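Local structure of ATP-dependent 6-phosphofructokinase isozyme 2 (Escherichia coli, 3UMO) at residues Leu13-Ile18 with Thr31-Glu36; Arg90-Val95 with Arg105-Gly110. The protein catalyses the ATP-dependent phosphorylation of D-fructose 6-phosphate to fructose 1,6-bisphosphate, the first committing step of glycolysis, as a homodimer that uses magnesium as cofactor. All coordinates share one frame; numbering follows the deposited sequence.

Contact 1. Residues Leu13-Ile18 with Thr31-Glu36; sequences LDSATI and TAPVFE
Thr17 reaches across to Thr31 where 31-33 lies outside the strand ladder. Thr17 OG1 swings beside its own carbonyl carbon (chi1 -174°) and gives a short bond of 2.6 Å to Thr31 O, the hydroxyl tilted 19° from the carbonyl plane. Thr31 OG1 takes the amide of Ile18 at N...OG1 3.0 Å, while Thr31 N returns to Ile18 O. A valine in place of Thr17 would probably leave Thr31 O without this donor, with Thr31 bonded to the strand through Ile18 alone.

Further along, antiparallel pairing takes over: Ala16 and Val34, then Asp14 and Glu36, are hydrogen-bonded pairs, with Ser15 and Phe35 a non-hydrogen-bonded pair between them. Following Phe35 outward, Phe35 CB lies 4.0 Å from Leu13 CD1; Phe35 CD1 has Asp14 O at the ring edge and Ser15 OG at 3.5 Å; Phe35 CE1 comes within 3.2 Å of Ser15 OG, and the ring meets Trp88 of the second subunit. On the sheet face of Asp14, Ala16, Val34 and Glu36, Glu36 CG packs at 3.8 Å on Asp14 CB. Strand 34-38 edges the four-stranded sheet beside 12-19, consistent with the beta lid of ribokinase-family sugar kinases; Leu13 and Asp14 belong to the substrate site.

Contact 2. Residues Arg90-Val95 with Arg105-Gly110; sequences RQNLHV and RFVMPG
Asn92 and Met108 carry the polar side of this contact. Asn92 OD1 accepts Met108 N at 2.8 Å in a fairly straight bond (163° at the hydrogen), although the donor stands well above the amide's carbonyl plane, 50° out of it. With CG beside its own backbone N (chi1 -66°), the Asn92 side-chain amide reaches over to the 105-110 segment and stands in, by register, for Gln91 O, which would be the acceptor if the ladder ran on regularly. Water 1 accepts from Asn92 ND2 at 3.0 Å and donates to Met108 O, so both ends of the amide are tied to the same residue.

Backbone bonds take over next: Leu93 and Phe106 form an antiparallel hydrogen-bonded pair, with Phe106 N to Leu93 O at 2.9 Å. This is the beta hairpin of strands 93-97 and 103-107, and its second strand continues the sheet into the second subunit through a parallel ladder.

Apolar contacts flank the ladder. Val95 CG2 meets the edge of the Phe106 ring at CE1, 4.0 Å away; that ring also meets Phe106 of the second subunit. On the sheet face of His94 and Arg105, Arg105 CG lies 4.0 Å from His94 CD2, while the guanidinium continues to Glu25 O of the second subunit. Carbon-to-carbonyl van der Waals contacts follow: Met108 CE touches Gln91 O at 3.5 Å, and the aliphatic start of Arg90 rests on Pro109 O and Gly110 C, its charged end bridged to Asp87.

Overall arrangement
Contact 1 closes before contact 2 opens along the chain, yet their centres lie about 10 Å apart, because both belong to one four-stranded mixed sheet ordered 34-38, 12-19, 93-97, 103-107. Strands 12-19 and 93-97 are its parallel middle pair, where Ser15 O and His94 N, 2.8 Å apart, probably hydrogen-bond; contacts 1 and 2 are the antiparallel pairings on the two outer sides. Asp14 OD1 accepts from the backbone N of Asn92, linking substrate-site residues of both contacts. Each also touches the second subunit, consistent with the sheet contributing both to the substrate site and to the dimer interface.

Contact 1. Residues Leu13-Ile18 with Thr31-Glu36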
ATOM      1  N   LEU A  13      18.754  -3.912 -19.025  1.00 22.26           N
ATOM      2  CA  LEU A  13      19.205  -2.558 -18.741  1.00 23.57           C
ATOM      3  C   LEU A  13      18.185  -1.975 -17.780  1.00 25.97           C
ATOM      4  O   LEU A  13      17.081  -1.609 -18.183  1.00 28.07           O
ATOM      5  CB  LEU A  13      19.265  -1.708 -20.012  1.00 26.16           C
ATOM      6  CG  LEU A  13      19.733  -0.266 -19.787  1.00 26.02           C
ATOM      7  CD1 LEU A  13      21.204  -0.259 -19.412  1.00 26.61           C
ATOM      8  CD2 LEU A  13      19.493   0.587 -21.029  1.00 26.32           C
ATOM      9  N   ASP A  14      18.541  -1.907 -16.505  1.00 23.46           N
ATOM     10  CA  ASP A  14      17.572  -1.516 -15.491  1.00 24.02           C
ATOM     11  C   ASP A  14      17.513  -0.006 -15.315  1.00 25.94           C
ATOM     12  O   ASP A  14      18.529   0.686 -15.412  1.00 29.01           O
ATOM     13  CB  ASP A  14      17.869  -2.208 -14.155  1.00 24.67           C
ATOM     14  CG  ASP A  14      17.716  -3.715 -14.234  1.00 32.05           C
ATOM     15  OD1 ASP A  14      17.015  -4.193 -15.152  1.00 29.53           O
ATOM     16  OD2 ASP A  14      18.292  -4.419 -13.380  1.00 30.21           O
ATOM     17  N   SER A  15      16.309   0.496 -15.076  1.00 22.39           N
ATOM     18  CA  SER A  15      16.111   1.910 -14.797  1.00 23.36           C
ATOM     19  C   SER A  15      15.844   2.074 -13.314  1.00 21.86           C
ATOM     20  O   SER A  15      14.983   1.398 -12.763  1.00 22.46           O
ATOM     21  CB  SER A  15      14.914   2.456 -15.579  1.00 30.39           C
ATOM     22  OG  SER A  15      15.183   2.528 -16.964  1.00 35.50           O
ATOM     23  N   ALA A  16      16.585   2.965 -12.665  1.00 19.54           N
ATOM     24  CA  ALA A  16      16.299   3.305 -11.277  1.00 21.36           C
ATOM     25  C   ALA A  16      15.745   4.722 -11.241  1.00 23.53           C
ATOM     26  O   ALA A  16      16.395   5.669 -11.693  1.00 24.16           O
ATOM     27  CB  ALA A  16      17.552   3.208 -10.421  1.00 23.49           C
ATOM     28  N   THR A  17      14.536   4.862 -10.712  1.00 19.39           N
ATOM     29  CA  THR A  17      13.891   6.165 -10.665  1.00 20.77           C
ATOM     30  C   THR A  17      13.353   6.482  -9.274  1.00 21.22           C
ATOM     31  O   THR A  17      13.265   5.596  -8.409  1.00 21.33           O
ATOM     32  CB  THR A  17      12.752   6.260 -11.700  1.00 24.37           C
ATOM     33  OG1 THR A  17      12.230   7.592 -11.714  1.00 24.53           O
ATOM     34  CG2 THR A  17      11.631   5.277 -11.368  1.00 21.02           C
ATOM     35  N   ILE A  18      12.992   7.746  -9.070  1.00 18.28           N
ATOM     36  CA  ILE A  18      12.524   8.232  -7.780  1.00 18.35           C
ATOM     37  C   ILE A  18      11.165   8.908  -7.949  1.00 17.20           C
ATOM     38  O   ILE A  18      10.930   9.603  -8.940  1.00 20.93           O
ATOM     39  CB  ILE A  18      13.535   9.243  -7.184  1.00 21.34           C
ATOM     40  CG1 ILE A  18      14.892   8.568  -6.956  1.00 24.21           C
ATOM     41  CG2 ILE A  18      13.028   9.813  -5.883  1.00 25.94           C
ATOM     42  CD1 ILE A  18      16.028   9.555  -6.676  1.00 27.38           C
ATOM     43  N   THR A  31      11.463  10.538 -11.630  1.00 25.52           N
ATOM     44  CA  THR A  31      12.643  11.241 -12.119  1.00 24.07           C
ATOM     45  C   THR A  31      13.286  10.529 -13.306  1.00 25.02           C
ATOM     46  O   THR A  31      13.054   9.334 -13.531  1.00 22.84           O
ATOM     47  CB  THR A  31      13.694  11.425 -11.012  1.00 25.19           C
ATOM     48  OG1 THR A  31      14.024  10.148 -10.448  1.00 23.96           O
ATOM     49  CG2 THR A  31      13.162  12.342  -9.920  1.00 23.54           C
ATOM     50  N   ALA A  32      14.092  11.270 -14.064  1.00 27.21           N
ATOM     51  CA  ALA A  32      14.839  10.703 -15.179  1.00 20.97           C
ATOM     52  C   ALA A  32      15.672   9.548 -14.635  1.00 22.99           C
ATOM     53  O   ALA A  32      16.440   9.725 -13.687  1.00 23.38           O
ATOM     54  CB  ALA A  32      15.740  11.756 -15.801  1.00 30.74           C
ATOM     55  N   PRO A  33      15.512   8.362 -15.223  1.00 22.81           N
ATOM     56  CA  PRO A  33      16.111   7.169 -14.613  1.00 25.12           C
ATOM     57  C   PRO A  33      17.629   7.121 -14.718  1.00 22.96           C
ATOM     58  O   PRO A  33      18.218   7.631 -15.681  1.00 27.18           O
ATOM     59  CB  PRO A  33      15.502   6.026 -15.426  1.00 25.73           C
ATOM     60  CG  PRO A  33      15.201   6.640 -16.761  1.00 27.57           C
ATOM     61  CD  PRO A  33      14.780   8.050 -16.463  1.00 25.63           C
ATOM     62  N   VAL A  34      18.251   6.514 -13.711  1.00 22.73           N
ATOM     63  CA  VAL A  34      19.658   6.152 -13.779  1.00 26.17           C
ATOM     64  C   VAL A  34      19.711   4.715 -14.273  1.00 26.41           C
ATOM     65  O   VAL A  34      19.044   3.844 -13.714  1.00 23.14           O
ATOM     66  CB  VAL A  34      20.344   6.250 -12.401  1.00 27.28           C
ATOM     67  CG1 VAL A  34      21.745   5.643 -12.462  1.00 34.45           C
ATOM     68  CG2 VAL A  34      20.404   7.701 -11.944  1.00 37.12           C
ATOM     69  N   PHE A  35      20.482   4.462 -15.326  1.00 24.74           N
ATOM     70  CA  PHE A  35      20.545   3.113 -15.881  1.00 21.42           C
ATOM     71  C   PHE A  35      21.655   2.297 -15.240  1.00 26.82           C
ATOM     72  O   PHE A  35      22.722   2.819 -14.920  1.00 27.39           O
ATOM     73  CB  PHE A  35      20.719   3.151 -17.401  1.00 22.09           C
ATOM     74  CG  PHE A  35      19.610   3.873 -18.109  1.00 29.78           C
ATOM     75  CD1 PHE A  35      18.344   3.323 -18.169  1.00 24.58           C
ATOM     76  CD2 PHE A  35      19.828   5.112 -18.700  1.00 36.85           C
ATOM     77  CE1 PHE A  35      17.305   3.981 -18.813  1.00 30.20           C
ATOM     78  CE2 PHE A  35      18.793   5.781 -19.343  1.00 40.07           C
ATOM     79  CZ  PHE A  35      17.529   5.211 -19.400  1.00 31.65           C
ATOM     80  N   GLU A  36      21.388   1.014 -15.039  1.00 23.14           N
ATOM     81  CA  GLU A  36      22.385   0.122 -14.459  1.00 27.21           C
ATOM     82  C   GLU A  36      22.275  -1.260 -15.091  1.00 20.15           C
ATOM     83  O   GLU A  36      21.204  -1.649 -15.572  1.00 24.53           O
ATOM     84  CB  GLU A  36      22.216   0.029 -12.938  1.00 33.47           C
ATOM     85  CG  GLU A  36      21.063  -0.854 -12.494  1.00 44.08           C
ATOM     86  CD  GLU A  36      20.608  -0.556 -11.075  1.00 58.82           C
ATOM     87  OE1 GLU A  36      21.026   0.480 -10.512  1.00 57.64           O
ATOM     88  OE2 GLU A  36      19.822  -1.359 -10.526  1.00 65.17           O
TER

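Contact 2. Residues Arg90-Val95 with Arg105-Gly110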
ATOM      1  N   ARG A  90      15.860  -5.895 -22.744  1.00 22.37           N
ATOM      2  CA  ARG A  90      14.704  -5.449 -21.965  1.00 21.38           C
ATOM      3  C   ARG A  90      15.108  -4.695 -20.701  1.00 26.55           C
ATOM      4  O   ARG A  90      16.260  -4.758 -20.270  1.00 25.06           O
ATOM      5  CB  ARG A  90      13.810  -6.640 -21.603  1.00 27.17           C
ATOM      6  CG  ARG A  90      13.118  -7.287 -22.793  1.00 22.21           C
ATOM      7  CD  ARG A  90      12.224  -6.292 -23.521  1.00 25.06           C
ATOM      8  NE  ARG A  90      11.281  -6.947 -24.429  1.00 28.64           N
ATOM      9  CZ  ARG A  90      11.466  -7.085 -25.739  1.00 30.26           C
ATOM     10  NH1 ARG A  90      10.545  -7.691 -26.478  1.00 32.78           N
ATOM     11  NH2 ARG A  90      12.568  -6.616 -26.313  1.00 32.78           N
ATOM     12  N   GLN A  91      14.146  -3.988 -20.114  1.00 22.63           N
ATOM     13  CA  GLN A  91      14.405  -3.129 -18.963  1.00 27.39           C
ATOM     14  C   GLN A  91      13.531  -3.487 -17.769  1.00 28.17           C
ATOM     15  O   GLN A  91      12.309  -3.610 -17.905  1.00 30.62           O
ATOM     16  CB  GLN A  91      14.129  -1.670 -19.327  1.00 28.32           C
ATOM     17  CG  GLN A  91      14.862  -1.153 -20.557  1.00 35.70           C
ATOM     18  CD  GLN A  91      15.101   0.348 -20.482  1.00 44.73           C
ATOM     19  OE1 GLN A  91      14.716   1.099 -21.378  1.00 49.35           O
ATOM     20  NE2 GLN A  91      15.738   0.791 -19.400  1.00 49.12           N
ATOM     21  N   ASN A  92      14.150  -3.656 -16.601  1.00 18.82           N
ATOM     22  CA  ASN A  92      13.386  -3.749 -15.360  1.00 18.93           C
ATOM     23  C   ASN A  92      13.368  -2.387 -14.673  1.00 25.30           C
ATOM     24  O   ASN A  92      14.189  -1.523 -14.983  1.00 24.43           O
ATOM     25  CB  ASN A  92      13.948  -4.826 -14.426  1.00 21.92           C
ATOM     26  CG  ASN A  92      13.788  -6.215 -14.989  1.00 23.55           C
ATOM     27  OD1 ASN A  92      12.854  -6.477 -15.744  1.00 23.34           O
ATOM     28  ND2 ASN A  92      14.704  -7.110 -14.640  1.00 27.77           N
ATOM     29  N   LEU A  93      12.428  -2.193 -13.755  1.00 21.79           N
ATOM     30  CA  LEU A  93      12.269  -0.889 -13.122  1.00 22.28           C
ATOM     31  C   LEU A  93      12.395  -0.957 -11.607  1.00 23.68           C
ATOM     32  O   LEU A  93      11.701  -1.742 -10.949  1.00 21.02           O
ATOM     33  CB  LEU A  93      10.924  -0.258 -13.497  1.00 19.32           C
ATOM     34  CG  LEU A  93      10.700   1.172 -12.990  1.00 27.71           C
ATOM     35  CD1 LEU A  93      11.710   2.137 -13.598  1.00 26.52           C
ATOM     36  CD2 LEU A  93       9.269   1.651 -13.246  1.00 23.75           C
ATOM     37  N   HIS A  94      13.275  -0.113 -11.069  1.00 18.13           N
ATOM     38  CA  HIS A  94      13.469   0.034  -9.634  1.00 18.96           C
ATOM     39  C   HIS A  94      12.936   1.405  -9.250  1.00 18.84           C
ATOM     40  O   HIS A  94      13.406   2.422  -9.761  1.00 23.17           O
ATOM     41  CB  HIS A  94      14.964  -0.058  -9.299  1.00 23.58           C
ATOM     42  CG  HIS A  94      15.285   0.136  -7.847  1.00 28.97           C
ATOM     43  ND1 HIS A  94      15.408   1.385  -7.272  1.00 30.44           N
ATOM     44  CD2 HIS A  94      15.534  -0.757  -6.863  1.00 28.25           C
ATOM     45  CE1 HIS A  94      15.706   1.247  -5.990  1.00 27.69           C
ATOM     46  NE2 HIS A  94      15.789  -0.042  -5.718  1.00 27.95           N
ATOM     47  N   VAL A  95      11.952   1.442  -8.356  1.00 18.75           N
ATOM     48  CA  VAL A  95      11.373   2.717  -7.941  1.00 18.85           C
ATOM     49  C   VAL A  95      11.610   2.993  -6.463  1.00 20.90           C
ATOM     50  O   VAL A  95      11.180   2.223  -5.602  1.00 20.97           O
ATOM     51  CB  VAL A  95       9.850   2.753  -8.189  1.00 20.58           C
ATOM     52  CG1 VAL A  95       9.284   4.132  -7.833  1.00 25.53           C
ATOM     53  CG2 VAL A  95       9.529   2.390  -9.623  1.00 19.28           C
ATOM     54  N   ARG A 105      10.351  -3.113  -6.969  1.00 17.24           N
ATOM     55  CA  ARG A 105      11.171  -3.723  -8.003  1.00 16.52           C
ATOM     56  C   ARG A 105      10.300  -4.512  -8.951  1.00 17.75           C
ATOM     57  O   ARG A 105       9.773  -5.557  -8.590  1.00 19.90           O
ATOM     58  CB  ARG A 105      12.206  -4.641  -7.357  1.00 22.28           C
ATOM     59  CG  ARG A 105      13.126  -3.920  -6.378  1.00 22.26           C
ATOM     60  CD  ARG A 105      13.752  -4.907  -5.405  1.00 27.05           C
ATOM     61  NE  ARG A 105      14.687  -5.806  -6.073  1.00 24.25           N
ATOM     62  CZ  ARG A 105      15.189  -6.916  -5.530  1.00 22.06           C
ATOM     63  NH1 ARG A 105      14.843  -7.290  -4.305  1.00 23.62           N
ATOM     64  NH2 ARG A 105      16.037  -7.661  -6.222  1.00 21.39           N
ATOM     65  N   PHE A 106      10.144  -4.008 -10.168  1.00 17.17           N
ATOM     66  CA  PHE A 106       9.299  -4.678 -11.148  1.00 16.98           C
ATOM     67  C   PHE A 106      10.173  -5.438 -12.126  1.00 22.27           C
ATOM     68  O   PHE A 106      10.923  -4.841 -12.903  1.00 21.67           O
ATOM     69  CB  PHE A 106       8.396  -3.656 -11.841  1.00 18.08           C
ATOM     70  CG  PHE A 106       7.559  -2.872 -10.876  1.00 17.21           C
ATOM     71  CD1 PHE A 106       8.011  -1.660 -10.369  1.00 18.34           C
ATOM     72  CD2 PHE A 106       6.350  -3.373 -10.417  1.00 17.18           C
ATOM     73  CE1 PHE A 106       7.262  -0.945  -9.446  1.00 19.17           C
ATOM     74  CE2 PHE A 106       5.587  -2.662  -9.497  1.00 17.63           C
ATOM     75  CZ  PHE A 106       6.045  -1.443  -9.010  1.00 21.19           C
ATOM     76  N   VAL A 107      10.094  -6.763 -12.050  1.00 20.67           N
ATOM     77  CA  VAL A 107      10.982  -7.638 -12.802  1.00 18.32           C
ATOM     78  C   VAL A 107      10.223  -8.340 -13.913  1.00 22.85           C
ATOM     79  O   VAL A 107       9.337  -9.163 -13.651  1.00 21.40           O
ATOM     80  CB  VAL A 107      11.644  -8.690 -11.888  1.00 20.21           C
ATOM     81  CG1 VAL A 107      12.580  -9.582 -12.698  1.00 26.64           C
ATOM     82  CG2 VAL A 107      12.396  -8.009 -10.754  1.00 25.11           C
ATOM     83  N   MET A 108      10.558  -7.988 -15.152  1.00 25.25           N
ATOM     84  CA  MET A 108       9.911  -8.551 -16.329  1.00 24.38           C
ATOM     85  C   MET A 108      10.882  -9.498 -17.028  1.00 23.52           C
ATOM     86  O   MET A 108      12.070  -9.512 -16.695  1.00 21.74           O
ATOM     87  CB  MET A 108       9.450  -7.422 -17.253  1.00 22.24           C
ATOM     88  CG  MET A 108       8.150  -6.799 -16.794  1.00 23.50           C
ATOM     89  SD  MET A 108       7.796  -5.233 -17.601  1.00 30.86           S
ATOM     90  CE  MET A 108       9.062  -4.199 -16.849  1.00 31.22           C
ATOM     91  N   PRO A 109      10.382 -10.319 -17.966  1.00 23.89           N
ATOM     92  CA  PRO A 109      11.272 -11.277 -18.629  1.00 25.74           C
ATOM     93  C   PRO A 109      12.335 -10.597 -19.483  1.00 20.99           C
ATOM     94  O   PRO A 109      12.176  -9.435 -19.885  1.00 22.68           O
ATOM     95  CB  PRO A 109      10.319 -12.070 -19.532  1.00 27.23           C
ATOM     96  CG  PRO A 109       8.961 -11.886 -18.900  1.00 22.29           C
ATOM     97  CD  PRO A 109       8.982 -10.489 -18.392  1.00 19.83           C
ATOM     98  N   GLY A 110      13.420 -11.320 -19.751  1.00 21.36           N
ATOM     99  CA  GLY A 110      14.455 -10.811 -20.632  1.00 20.24           C
ATOM    100  C   GLY A 110      13.994 -10.852 -22.078  1.00 23.76           C
ATOM    101  O   GLY A 110      12.949 -11.431 -22.394  1.00 26.07           O
TER
HETATM  102  O   HOH W   1      14.594  -9.851 -15.801  1.00 27.47           O
HETATM  103  O   HOH W   2      13.497  -7.273 -18.491  1.00 36.21           O